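Local coordinates for citryl-CoA lyase (PDB 6HXP), which probably splits citryl-CoA into acetyl-CoA and oxaloacetate, as a coenzyme A-binding lyase of the citrate synthase family, at residues I66-P69 against S70-A73; L159-G163 against E164-F168; E251-Q254 against E255-K258. One frame throughout, in Å; residues are numbered along the deposited sequence.

Contact 1 of 3, residues I66-P69 against S70-A73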
ATOM      1  N   ILE A  66      18.446   7.104  -4.373  1.00 23.34           N
ATOM      2  CA  ILE A  66      17.166   7.476  -4.923  1.00 22.85           C
ATOM      3  C   ILE A  66      16.820   6.725  -6.192  1.00 24.58           C
ATOM      4  O   ILE A  66      15.635   6.731  -6.563  1.00 26.20           O
ATOM      5  CB  ILE A  66      17.133   9.016  -5.070  1.00 26.36           C
ATOM      6  CG1 ILE A  66      15.750   9.575  -5.168  1.00 28.59           C
ATOM      7  CG2 ILE A  66      18.006   9.481  -6.228  1.00 29.08           C
ATOM      8  CD1 ILE A  66      15.758  11.120  -4.958  1.00 32.05           C
ATOM      9  N   ALA A  67      17.744   6.002  -6.819  1.00 24.76           N
ATOM     10  CA  ALA A  67      17.470   5.372  -8.079  1.00 26.07           C
ATOM     11  C   ALA A  67      16.563   4.151  -8.113  1.00 26.71           C
ATOM     12  O   ALA A  67      15.923   3.985  -9.132  1.00 27.82           O
ATOM     13  CB  ALA A  67      18.756   5.018  -8.774  1.00 28.24           C
ATOM     14  N   PRO A  68      16.494   3.280  -7.097  1.00 22.03           N
ATOM     15  CA  PRO A  68      15.680   2.072  -7.217  1.00 22.55           C
ATOM     16  C   PRO A  68      14.191   2.385  -7.278  1.00 23.70           C
ATOM     17  O   PRO A  68      13.757   3.383  -6.738  1.00 22.28           O
ATOM     18  CB  PRO A  68      15.993   1.283  -5.963  1.00 24.19           C
ATOM     19  CG  PRO A  68      17.094   1.956  -5.256  1.00 31.39           C
ATOM     20  CD  PRO A  68      17.290   3.324  -5.847  1.00 23.39           C
ATOM     21  N   PRO A  69      13.400   1.479  -7.844  1.00 23.15           N
ATOM     22  CA  PRO A  69      11.946   1.742  -7.941  1.00 21.79           C
ATOM     23  C   PRO A  69      11.267   1.911  -6.582  1.00 21.19           C
ATOM     24  O   PRO A  69      10.256   2.600  -6.512  1.00 21.70           O
ATOM     25  CB  PRO A  69      11.395   0.543  -8.720  1.00 24.05           C
ATOM     26  CG  PRO A  69      12.453  -0.492  -8.706  1.00 27.67           C
ATOM     27  CD  PRO A  69      13.779   0.240  -8.552  1.00 25.11           C
ATOM     28  N   SER A  70      11.783   1.313  -5.511  1.00 19.28           N
ATOM     29  CA  SER A  70      11.268   1.518  -4.171  1.00 18.44           C
ATOM     30  C   SER A  70      11.398   2.973  -3.765  1.00 20.66           C
ATOM     31  O   SER A  70      10.480   3.534  -3.176  1.00 20.11           O
ATOM     32  CB  SER A  70      11.979   0.613  -3.177  1.00 20.80           C
ATOM     33  OG  SER A  70      13.396   0.665  -3.380  1.00 21.41           O
ATOM     34  N   ALA A  71      12.573   3.580  -3.999  1.00 20.01           N
ATOM     35  CA  ALA A  71      12.709   4.985  -3.625  1.00 19.23           C
ATOM     36  C   ALA A  71      11.863   5.878  -4.479  1.00 20.62           C
ATOM     37  O   ALA A  71      11.296   6.879  -4.015  1.00 20.35           O
ATOM     38  CB  ALA A  71      14.170   5.394  -3.666  1.00 19.95           C
ATOM     39  N   ILE A  72      11.779   5.576  -5.774  1.00 19.83           N
ATOM     40  CA  ILE A  72      10.969   6.367  -6.688  1.00 19.27           C
ATOM     41  C   ILE A  72       9.504   6.301  -6.227  1.00 20.71           C
ATOM     42  O   ILE A  72       8.827   7.331  -6.156  1.00 20.90           O
ATOM     43  CB  ILE A  72      11.087   5.839  -8.130  1.00 21.65           C
ATOM     44  CG1 ILE A  72      12.535   6.013  -8.636  1.00 22.76           C
ATOM     45  CG2 ILE A  72      10.055   6.537  -9.049  1.00 22.37           C
ATOM     46  CD1 ILE A  72      12.716   5.415 -10.042  1.00 28.65           C
ATOM     47  N   ALA A  73       9.022   5.104  -5.948  1.00 18.83           N
ATOM     48  CA  ALA A  73       7.613   4.947  -5.518  1.00 18.66           C
ATOM     49  C   ALA A  73       7.344   5.657  -4.202  1.00 18.81           C
ATOM     50  O   ALA A  73       6.344   6.358  -4.047  1.00 19.16           O
ATOM     51  CB  ALA A  73       7.237   3.472  -5.417  1.00 19.88           C
TER
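Ser-70 folds back against Pro-68, its OG lying 3.7 Å from Pro-68 CB. The hydroxyl sits between the backbone N and the carbonyl carbon (chi1 47°), which sets it beside the proline ring, where it is hydrogen-bonded to His-99 NE2, its polar partner outside the turn. Ala-71 follows with a bare methyl: its CB comes within 3.5 Å of Ile-66 O and 4.3 Å of Pro-68 CD, so a small residue suits the spot where Ile-66 O and the Pro-68 ring come near. Ile-72 does two jobs. Its N is bonded to Pro-68 O at 3.1 Å with an N-H...O angle of 166°, an almost straight bond from the first turn of helix 69-79 back to its N-cap residue. Its longer branch, with CG1 beside the backbone N and CD1 stretched beyond it, reaches back over the loop until CD1 is 3.6 Å from Ala-67 O. Ala-73 gives the next helical bond, from its N to Pro-69 O at 2.8 Å. Its small side chain faces a second subunit, whose Val-77 packs on it; Ile-72 packs on Ser-76 of that subunit and Trp-5 of a third. Proline fits both positions at the helix start: the ring of Pro-68 fixes phi near -68°, which suits the extended conformation before the helix, and Pro-69 has no amide hydrogen, which costs nothing in the first turn, where an amide has no helical carbonyl before it to bond. The carbonyls of Pro-68 and Pro-69 are thus bonded by helix amides, while the Ile-72 side chain packs against those of Ile-66 and Ala-67.

Contact 2 of 3, residues L159-G163 against E164-F168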
ATOM      1  N   LEU A 159      34.853 -14.076  12.506  1.00 30.27           N
ATOM      2  CA  LEU A 159      34.031 -14.485  13.637  1.00 30.98           C
ATOM      3  C   LEU A 159      33.907 -15.970  13.789  1.00 33.67           C
ATOM      4  O   LEU A 159      33.315 -16.396  14.773  1.00 34.71           O
ATOM      5  CB  LEU A 159      32.630 -13.894  13.473  1.00 29.83           C
ATOM      6  CG  LEU A 159      32.530 -12.379  13.553  1.00 34.66           C
ATOM      7  CD1 LEU A 159      31.103 -11.957  13.370  1.00 34.37           C
ATOM      8  CD2 LEU A 159      33.038 -11.853  14.887  1.00 41.85           C
ATOM      9  N   GLU A 160      34.381 -16.775  12.811  1.00 31.13           N
ATOM     10  CA  GLU A 160      34.252 -18.229  12.818  1.00 31.81           C
ATOM     11  C   GLU A 160      32.776 -18.630  12.694  1.00 31.86           C
ATOM     12  O   GLU A 160      32.375 -19.673  13.192  1.00 33.64           O
ATOM     13  CB  GLU A 160      34.940 -18.881  14.013  1.00 36.91           C
ATOM     14  CG  GLU A 160      36.405 -18.512  14.073  1.00 40.35           C
ATOM     15  CD  GLU A 160      37.104 -19.164  15.240  1.00 65.18           C
ATOM     16  OE1 GLU A 160      36.656 -18.953  16.390  1.00 59.46           O
ATOM     17  OE2 GLU A 160      38.052 -19.941  14.997  1.00 73.79           O
ATOM     18  N   PHE A 161      32.000 -17.781  12.043  1.00 28.33           N
ATOM     19  CA  PHE A 161      30.598 -18.000  11.735  1.00 26.82           C
ATOM     20  C   PHE A 161      30.456 -18.721  10.394  1.00 29.19           C
ATOM     21  O   PHE A 161      29.538 -19.515  10.207  1.00 29.05           O
ATOM     22  CB  PHE A 161      29.869 -16.644  11.686  1.00 26.25           C
ATOM     23  CG  PHE A 161      28.476 -16.708  11.138  1.00 26.51           C
ATOM     24  CD1 PHE A 161      28.242 -16.604   9.778  1.00 27.55           C
ATOM     25  CD2 PHE A 161      27.398 -16.813  11.980  1.00 29.12           C
ATOM     26  CE1 PHE A 161      26.946 -16.656   9.274  1.00 27.22           C
ATOM     27  CE2 PHE A 161      26.105 -16.800  11.481  1.00 29.44           C
ATOM     28  CZ  PHE A 161      25.891 -16.751  10.136  1.00 25.97           C
ATOM     29  N   TYR A 162      31.335 -18.402   9.445  1.00 28.05           N
ATOM     30  CA  TYR A 162      31.359 -18.999   8.118  1.00 26.42           C
ATOM     31  C   TYR A 162      31.248 -20.511   8.224  1.00 29.52           C
ATOM     32  O   TYR A 162      32.087 -21.151   8.856  1.00 32.40           O
ATOM     33  CB  TYR A 162      32.651 -18.574   7.412  1.00 28.67           C
ATOM     34  CG  TYR A 162      32.738 -18.933   5.949  1.00 29.65           C
ATOM     35  CD1 TYR A 162      33.127 -20.204   5.546  1.00 33.09           C
ATOM     36  CD2 TYR A 162      32.538 -17.973   4.970  1.00 29.51           C
ATOM     37  CE1 TYR A 162      33.322 -20.508   4.199  1.00 34.54           C
ATOM     38  CE2 TYR A 162      32.760 -18.254   3.628  1.00 30.61           C
ATOM     39  CZ  TYR A 162      33.087 -19.538   3.239  1.00 33.79           C
ATOM     40  OH  TYR A 162      33.292 -19.810   1.910  1.00 36.78           O
ATOM     41  N   GLY A 163      30.217 -21.068   7.595  1.00 27.26           N
ATOM     42  CA  GLY A 163      29.963 -22.497   7.657  1.00 29.33           C
ATOM     43  C   GLY A 163      29.578 -23.100   6.330  1.00 32.12           C
ATOM     44  O   GLY A 163      29.933 -22.578   5.274  1.00 30.79           O
ATOM     45  N   GLU A 164      28.849 -24.195   6.399  1.00 30.49           N
ATOM     46  CA  GLU A 164      28.499 -25.002   5.225  1.00 29.86           C
ATOM     47  C   GLU A 164      27.707 -24.243   4.168  1.00 30.51           C
ATOM     48  O   GLU A 164      27.942 -24.439   2.979  1.00 30.73           O
ATOM     49  CB  GLU A 164      27.746 -26.288   5.637  1.00 32.87           C
ATOM     50  CG  GLU A 164      26.423 -26.080   6.353  1.00 38.91           C
ATOM     51  CD  GLU A 164      25.771 -27.346   6.879  1.00 61.50           C
ATOM     52  OE1 GLU A 164      26.223 -28.446   6.494  1.00 47.47           O
ATOM     53  OE2 GLU A 164      24.798 -27.242   7.660  1.00 54.22           O
ATOM     54  N   HIS A 165      26.789 -23.357   4.603  1.00 28.15           N
ATOM     55  CA  HIS A 165      26.001 -22.567   3.658  1.00 26.08           C
ATOM     56  C   HIS A 165      26.826 -21.488   2.959  1.00 28.16           C
ATOM     57  O   HIS A 165      26.703 -21.297   1.753  1.00 27.60           O
ATOM     58  CB  HIS A 165      24.741 -21.989   4.323  1.00 25.70           C
ATOM     59  CG  HIS A 165      23.773 -23.050   4.766  1.00 28.02           C
ATOM     60  ND1 HIS A 165      23.805 -23.571   6.058  1.00 30.42           N
ATOM     61  CD2 HIS A 165      22.800 -23.676   4.070  1.00 29.99           C
ATOM     62  CE1 HIS A 165      22.852 -24.501   6.097  1.00 31.14           C
ATOM     63  NE2 HIS A 165      22.217 -24.599   4.931  1.00 31.93           N
ATOM     64  N   CYS A 166      27.670 -20.789   3.714  1.00 25.71           N
ATOM     65  CA  CYS A 166      28.576 -19.789   3.131  1.00 26.36           C
ATOM     66  C   CYS A 166      29.518 -20.471   2.138  1.00 30.07           C
ATOM     67  O   CYS A 166      29.744 -19.964   1.026  1.00 29.85           O
ATOM     68  CB  CYS A 166      29.363 -19.074   4.209  1.00 26.64           C
ATOM     69  SG  CYS A 166      28.368 -17.991   5.243  1.00 29.69           S
ATOM     70  N   LYS A 167      30.084 -21.631   2.535  1.00 28.15           N
ATOM     71  CA  LYS A 167      31.018 -22.390   1.680  1.00 29.70           C
ATOM     72  C   LYS A 167      30.358 -22.821   0.391  1.00 32.20           C
ATOM     73  O   LYS A 167      30.938 -22.644  -0.687  1.00 32.51           O
ATOM     74  CB  LYS A 167      31.546 -23.628   2.425  1.00 31.12           C
ATOM     75  CG  LYS A 167      32.534 -24.462   1.610  1.00 38.95           C
ATOM     76  CD  LYS A 167      33.100 -25.587   2.431  1.00 45.06           C
ATOM     77  CE  LYS A 167      33.734 -26.717   1.623  1.00 58.24           C
ATOM     78  NZ  LYS A 167      34.483 -26.219   0.448  1.00 58.54           N
ATOM     79  N   PHE A 168      29.149 -23.387   0.493  1.00 30.83           N
ATOM     80  CA  PHE A 168      28.371 -23.804  -0.676  1.00 29.92           C
ATOM     81  C   PHE A 168      28.145 -22.626  -1.615  1.00 31.59           C
ATOM     82  O   PHE A 168      28.416 -22.732  -2.801  1.00 32.46           O
ATOM     83  CB  PHE A 168      27.010 -24.409  -0.261  1.00 30.72           C
ATOM     84  CG  PHE A 168      26.192 -24.868  -1.456  1.00 31.29           C
ATOM     85  CD1 PHE A 168      26.414 -26.111  -2.031  1.00 35.25           C
ATOM     86  CD2 PHE A 168      25.207 -24.051  -2.003  1.00 31.46           C
ATOM     87  CE1 PHE A 168      25.690 -26.515  -3.149  1.00 36.13           C
ATOM     88  CE2 PHE A 168      24.491 -24.449  -3.125  1.00 33.70           C
ATOM     89  CZ  PHE A 168      24.715 -25.689  -3.675  1.00 33.97           C
TER
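Phe-161 meets Cys-166 at the start of helix 164-180, its CE1 4.5 Å from Cys-166 SG, in a loose apolar contact; Met-53 and Ile-195 of two other helices touch the same ring. Tyr-162 makes the closer approach. With CG anti to the backbone N (chi1 -171°), its ring swings over the new helix so that Cys-166 CB lies above one face, 3.6 Å from the centroid and 18° off the normal, a CH-pi contact. Cys-166 SG adds an oblique sulfur-aromatic contact, for which the slim cysteine is well suited. Further along, Tyr-162 OH passes 3.4 Å from Lys-167 CA and is hydrogen-bonded to Glu-170, while Arg-157 forms a cation-pi pair with the ring. Gly-163, the N-cap, accepts a nearly straight bond from Lys-167 N at 2.9 Å. Its phi and psi are both strongly negative, a region that residues with side chains use less readily, which is consistent with a glycine. Glu-198 of helix 188-198 accepts bonds from Cys-166 N and His-165 ND1, and its carboxylate near the N-terminus of helix 164-180 would probably interact favourably with the helix dipole.

Contact 3 of 3, residues E251-Q254 against E255-K258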
ATOM      1  N   GLU A 251     -11.244  10.901 -34.364  1.00 26.56           N
ATOM      2  CA  GLU A 251     -12.550  11.351 -33.953  1.00 25.62           C
ATOM      3  C   GLU A 251     -13.430  10.199 -33.550  1.00 26.08           C
ATOM      4  O   GLU A 251     -13.356   9.107 -34.153  1.00 27.68           O
ATOM      5  CB  GLU A 251     -13.220  12.052 -35.164  1.00 26.28           C
ATOM      6  CG  GLU A 251     -12.559  13.335 -35.606  1.00 29.62           C
ATOM      7  CD  GLU A 251     -12.733  14.514 -34.677  1.00 44.44           C
ATOM      8  OE1 GLU A 251     -11.959  15.486 -34.827  1.00 60.24           O
ATOM      9  OE2 GLU A 251     -13.660  14.492 -33.835  1.00 40.47           O
ATOM     10  N   LEU A 252     -14.322  10.420 -32.600  1.00 26.81           N
ATOM     11  CA  LEU A 252     -15.345   9.432 -32.315  1.00 26.49           C
ATOM     12  C   LEU A 252     -16.256   9.357 -33.543  1.00 28.95           C
ATOM     13  O   LEU A 252     -16.425  10.355 -34.238  1.00 29.22           O
ATOM     14  CB  LEU A 252     -16.303   9.874 -31.189  1.00 29.28           C
ATOM     15  CG  LEU A 252     -15.946   9.691 -29.800  1.00 32.47           C
ATOM     16  CD1 LEU A 252     -17.064  10.263 -28.892  1.00 30.74           C
ATOM     17  CD2 LEU A 252     -15.689   8.197 -29.446  1.00 29.25           C
ATOM     18  N   PRO A 253     -16.968   8.247 -33.745  1.00 26.87           N
ATOM     19  CA  PRO A 253     -18.031   8.234 -34.750  1.00 26.35           C
ATOM     20  C   PRO A 253     -19.024   9.366 -34.479  1.00 26.61           C
ATOM     21  O   PRO A 253     -19.376   9.635 -33.325  1.00 26.95           O
ATOM     22  CB  PRO A 253     -18.695   6.887 -34.551  1.00 29.22           C
ATOM     23  CG  PRO A 253     -17.667   6.063 -33.900  1.00 32.37           C
ATOM     24  CD  PRO A 253     -16.887   6.969 -33.031  1.00 28.70           C
ATOM     25  N   GLN A 254     -19.491  10.028 -35.540  1.00 24.90           N
ATOM     26  CA  GLN A 254     -20.348  11.184 -35.340  1.00 26.48           C
ATOM     27  C   GLN A 254     -21.613  10.897 -34.546  1.00 27.26           C
ATOM     28  O   GLN A 254     -22.029  11.725 -33.746  1.00 27.59           O
ATOM     29  CB  GLN A 254     -20.763  11.803 -36.687  1.00 28.97           C
ATOM     30  CG  GLN A 254     -19.620  12.408 -37.456  1.00 31.78           C
ATOM     31  CD  GLN A 254     -18.914  13.530 -36.728  1.00 39.85           C
ATOM     32  OE1 GLN A 254     -17.723  13.449 -36.455  1.00 43.60           O
ATOM     33  NE2 GLN A 254     -19.647  14.530 -36.269  1.00 38.33           N
ATOM     34  N   GLU A 255     -22.225   9.743 -34.769  1.00 25.78           N
ATOM     35  CA  GLU A 255     -23.475   9.412 -34.053  1.00 27.17           C
ATOM     36  C   GLU A 255     -23.294   9.318 -32.563  1.00 31.26           C
ATOM     37  O   GLU A 255     -24.284   9.402 -31.827  1.00 33.45           O
ATOM     38  CB  GLU A 255     -24.121   8.129 -34.611  1.00 27.98           C
ATOM     39  CG  GLU A 255     -23.368   6.856 -34.316  1.00 27.92           C
ATOM     40  CD  GLU A 255     -23.850   5.736 -35.217  1.00 32.74           C
ATOM     41  OE1 GLU A 255     -23.597   5.805 -36.446  1.00 30.26           O
ATOM     42  OE2 GLU A 255     -24.442   4.772 -34.682  1.00 32.85           O
ATOM     43  N   LEU A 256     -22.064   9.083 -32.082  1.00 26.76           N
ATOM     44  CA  LEU A 256     -21.821   9.020 -30.643  1.00 28.56           C
ATOM     45  C   LEU A 256     -21.685  10.402 -30.039  1.00 32.71           C
ATOM     46  O   LEU A 256     -21.784  10.523 -28.834  1.00 31.32           O
ATOM     47  CB  LEU A 256     -20.576   8.219 -30.345  1.00 28.89           C
ATOM     48  CG  LEU A 256     -20.648   6.723 -30.639  1.00 35.85           C
ATOM     49  CD1 LEU A 256     -19.370   6.056 -30.175  1.00 36.47           C
ATOM     50  CD2 LEU A 256     -21.830   6.069 -29.913  1.00 44.60           C
ATOM     51  N   LYS A 257     -21.433  11.444 -30.837  1.00 32.54           N
ATOM     52  CA  LYS A 257     -21.320  12.819 -30.327  1.00 33.64           C
ATOM     53  C   LYS A 257     -22.742  13.364 -30.079  1.00 45.77           C
ATOM     54  O   LYS A 257     -23.335  14.039 -30.922  1.00 48.19           O
ATOM     55  CB  LYS A 257     -20.491  13.687 -31.303  1.00 35.46           C
ATOM     56  CG  LYS A 257     -19.042  13.214 -31.510  1.00 36.52           C
ATOM     57  CD  LYS A 257     -18.367  14.147 -32.515  1.00 45.65           C
ATOM     58  CE  LYS A 257     -17.060  13.640 -33.009  1.00 45.04           C
ATOM     59  NZ  LYS A 257     -16.496  14.514 -34.075  1.00 55.43           N
ATOM     60  N   LYS A 258     -23.301  12.971 -28.941  1.00 45.90           N
ATOM     61  CA  LYS A 258     -24.619  13.300 -28.392  1.00 70.47           C
ATOM     62  C   LYS A 258     -25.726  12.737 -29.248  1.00 98.58           C
ATOM     63  O   LYS A 258     -25.985  11.541 -29.123  1.00 67.55           O
ATOM     64  CB  LYS A 258     -24.769  14.802 -28.106  1.00 73.29           C
ATOM     65  CG  LYS A 258     -23.903  15.221 -26.918  1.00 83.65           C
ATOM     66  CD  LYS A 258     -23.866  16.730 -26.684  1.00 95.16           C
ATOM     67  CE  LYS A 258     -23.722  17.078 -25.217  1.00102.24           C
ATOM     68  NZ  LYS A 258     -23.723  18.549 -24.981  1.00107.49           N
TER
HETATM   69  O   HOH W   1     -18.475  16.987 -34.817  1.00 57.42           O
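Lys-257 NZ forms a salt bridge with Glu-251 OE2 at 2.8 Å and a hydrogen bond to Gln-254 OE1 at 2.9 Å. The ammonium meets the glutamate oxygen from above the carboxylate plane, 43° out of it, where the two side chains cross at about a right angle. A water accepts from Lys-257 NZ at 3.3 Å and also from Gln-254 NE2 at 3.1 Å, so both ends of the amide are engaged and its flip is held. Long and flexible, lysine suits this place: stretched out straight beyond CG, it brings its charge back across the turn, its CE passing beside Leu-252 O. Replacing it with a leucine would probably leave Glu-251 without its counter-charge and Gln-254 free to turn its amide. The backbone beneath is a short 3-10 turn, with Leu-256 N bonded to Pro-253 O at 3.0 Å and Lys-257 N to Gln-254 O at 3.0 Å, and it ends in an inverse gamma turn centred on Lys-257. The rigid Pro-253 fits just ahead of the 3-10 turn, and its ring runs side by side with Leu-256, Pro-253 CD to Leu-256 CD1 at 3.9 Å. Leu-252 CD1 borders Leu-256 CB more loosely. Farther out a fourth subunit receives the turn: its Tyr-22 packs on Leu-252, its Leu-45 on Pro-253, and its Asn-30 accepts a bond from Lys-258 N.

Along the chain the contacts come in series: contact 1 opens helix 69-79, contact 2 joins helices 147-158 and 164-180, and contact 3 lies in the loop after strand 242-244, at the end of the modelled chain. Contacts 1 and 2 lie on opposite sides of the chain's centre, their centres about 33 Å apart, both within the citrate synthase C-terminal domain. Contact 3 is much farther out: its centre is about 43 Å from that of contact 1 and about 71 Å from that of contact 2. None touches another. Contacts 1 and 3 meet other subunits, whereas contact 2 packs within its own chain; the tail, reaching far from the chain's centre to a fourth subunit, is consistent with a part in holding the tetramer together.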